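Local structure of threonine synthase (Brucella melitensis bv. 1, 4F4F) at residues S55-E58 against V59-V63. The protein probably catalyses the pyridoxal-phosphate-dependent conversion of O-phospho-L-homoserine and water to L-threonine and phosphate, the last step of threonine biosynthesis. Sequence-based numbering, arbitrary orientation.
Sequences SYVE and VALAV
With chi1 of V57 at 167°, CG1 stands anti to the backbone N, while L61 turns CG beside its own N (chi1 -70°); the two side chains run side by side in the same direction, and V57 CG1 lies 4.2 Å from L61 CD1. One position earlier in each pair, Y56 and A60 meet more loosely, A60 CB reaching the ring obliquely at CE1. These i to i+4 pairs belong to the first turns of helix 56-64, whose backbone bonds begin with V59 N to S55 O at 2.9 Å and continue with A60 N to Y56 O and L61 N to V57 O. S55 is the N-cap: its OG accepts from E58 N at 3.0 Å, and E58 replies with OE1, which takes S55 N at 2.8 Å on its anti lone pair, completing a capping box. Y56 packs edge-to-face against Y85 and touches V237 and T241 of helix 236-245, whereas A60 and L61 rest on V81 of helix 74-86, so this helix of the N-terminal region packs against both helix 74-86 and helix 236-245. Reciprocal capping satisfies amides of S55 and E58, and the E58 carboxylate, probably ionised, should interact favourably with the positive end of the helix dipole.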
ATOM      1  N   SER A  55      -2.698   9.707 -20.803  1.00 14.68           N
ATOM      2  CA  SER A  55      -2.861   8.338 -20.320  1.00 14.17           C
ATOM      3  C   SER A  55      -2.405   8.244 -18.871  1.00 13.45           C
ATOM      4  O   SER A  55      -1.677   9.120 -18.380  1.00 13.28           O
ATOM      5  CB  SER A  55      -2.033   7.392 -21.187  1.00 14.75           C
ATOM      6  OG  SER A  55      -0.673   7.515 -20.872  1.00 14.89           O
ATOM      7  N   TYR A  56      -2.821   7.172 -18.188  1.00 12.87           N
ATOM      8  CA  TYR A  56      -2.349   6.890 -16.824  1.00 12.14           C
ATOM      9  C   TYR A  56      -0.829   6.895 -16.782  1.00 12.22           C
ATOM     10  O   TYR A  56      -0.236   7.504 -15.899  1.00 11.97           O
ATOM     11  CB  TYR A  56      -2.879   5.530 -16.289  1.00 11.94           C
ATOM     12  CG  TYR A  56      -2.552   5.308 -14.838  1.00 11.19           C
ATOM     13  CD1 TYR A  56      -1.329   4.780 -14.454  1.00 11.26           C
ATOM     14  CD2 TYR A  56      -3.437   5.680 -13.841  1.00 10.98           C
ATOM     15  CE1 TYR A  56      -0.993   4.591 -13.132  1.00 10.86           C
ATOM     16  CE2 TYR A  56      -3.131   5.483 -12.505  1.00 10.70           C
ATOM     17  CZ  TYR A  56      -1.910   4.955 -12.138  1.00 10.71           C
ATOM     18  OH  TYR A  56      -1.594   4.791 -10.804  1.00 10.37           O
ATOM     19  N   VAL A  57      -0.201   6.202 -17.740  1.00 12.54           N
ATOM     20  CA  VAL A  57       1.249   6.143 -17.801  1.00 12.82           C
ATOM     21  C   VAL A  57       1.853   7.537 -17.967  1.00 13.04           C
ATOM     22  O   VAL A  57       2.785   7.868 -17.300  1.00 12.92           O
ATOM     23  CB  VAL A  57       1.708   5.189 -18.923  1.00 13.40           C
ATOM     24  CG1 VAL A  57       3.198   5.340 -19.240  1.00 13.71           C
ATOM     25  CG2 VAL A  57       1.362   3.765 -18.532  1.00 13.34           C
ATOM     26  N   GLU A  58       1.305   8.355 -18.842  1.00 13.16           N
ATOM     27  CA  GLU A  58       1.836   9.695 -19.040  1.00 13.44           C
ATOM     28  C   GLU A  58       1.703  10.574 -17.804  1.00 12.57           C
ATOM     29  O   GLU A  58       2.593  11.359 -17.500  1.00 12.12           O
ATOM     30  CB  GLU A  58       1.143  10.364 -20.220  1.00 14.68           C
ATOM     31  CG  GLU A  58       1.523   9.780 -21.569  1.00 16.20           C
ATOM     32  CD  GLU A  58       0.615  10.304 -22.673  1.00 17.52           C
ATOM     33  OE1 GLU A  58      -0.607  10.474 -22.464  1.00 17.87           O
ATOM     34  OE2 GLU A  58       1.105  10.536 -23.764  1.00 19.04           O
ATOM     35  N   VAL A  59       0.598  10.437 -17.068  1.00 11.74           N
ATOM     36  CA  VAL A  59       0.424  11.198 -15.857  1.00 11.45           C
ATOM     37  C   VAL A  59       1.423  10.720 -14.803  1.00 11.07           C
ATOM     38  O   VAL A  59       2.016  11.520 -14.095  1.00 11.05           O
ATOM     39  CB  VAL A  59      -1.020  11.113 -15.322  1.00 11.11           C
ATOM     40  CG1 VAL A  59      -1.152  11.751 -13.938  1.00 10.69           C
ATOM     41  CG2 VAL A  59      -1.987  11.793 -16.303  1.00 11.29           C
ATOM     42  N   ALA A  60       1.585   9.414 -14.721  1.00 11.08           N
ATOM     43  CA  ALA A  60       2.557   8.791 -13.813  1.00 11.00           C
ATOM     44  C   ALA A  60       3.984   9.320 -14.071  1.00 11.35           C
ATOM     45  O   ALA A  60       4.701   9.672 -13.154  1.00 11.59           O
ATOM     46  CB  ALA A  60       2.496   7.270 -13.949  1.00 10.72           C
ATOM     47  N   LEU A  61       4.368   9.443 -15.318  1.00 11.99           N
ATOM     48  CA  LEU A  61       5.708   9.941 -15.635  1.00 12.33           C
ATOM     49  C   LEU A  61       5.850  11.397 -15.195  1.00 12.48           C
ATOM     50  O   LEU A  61       6.865  11.773 -14.593  1.00 12.59           O
ATOM     51  CB  LEU A  61       6.000   9.757 -17.109  1.00 12.99           C
ATOM     52  CG  LEU A  61       6.209   8.318 -17.589  1.00 13.11           C
ATOM     53  CD1 LEU A  61       6.158   8.271 -19.097  1.00 13.82           C
ATOM     54  CD2 LEU A  61       7.504   7.750 -17.059  1.00 13.15           C
ATOM     55  N   ALA A  62       4.826  12.209 -15.447  1.00 12.35           N
ATOM     56  CA  ALA A  62       4.831  13.606 -15.032  1.00 12.46           C
ATOM     57  C   ALA A  62       4.934  13.719 -13.515  1.00 12.19           C
ATOM     58  O   ALA A  62       5.764  14.502 -13.010  1.00 12.50           O
ATOM     59  CB  ALA A  62       3.598  14.359 -15.559  1.00 12.55           C
ATOM     60  N   VAL A  63       4.140  12.937 -12.790  1.00 11.48           N
ATOM     61  CA  VAL A  63       3.985  13.088 -11.328  1.00 11.52           C
ATOM     62  C   VAL A  63       5.175  12.481 -10.563  1.00 11.42           C
ATOM     63  O   VAL A  63       5.664  13.038  -9.565  1.00 11.51           O
ATOM     64  CB  VAL A  63       2.564  12.527 -10.941  1.00 11.44           C
ATOM     65  CG1 VAL A  63       2.384  12.179  -9.484  1.00 11.97           C
ATOM     66  CG2 VAL A  63       1.513  13.543 -11.425  1.00 11.79           C
TER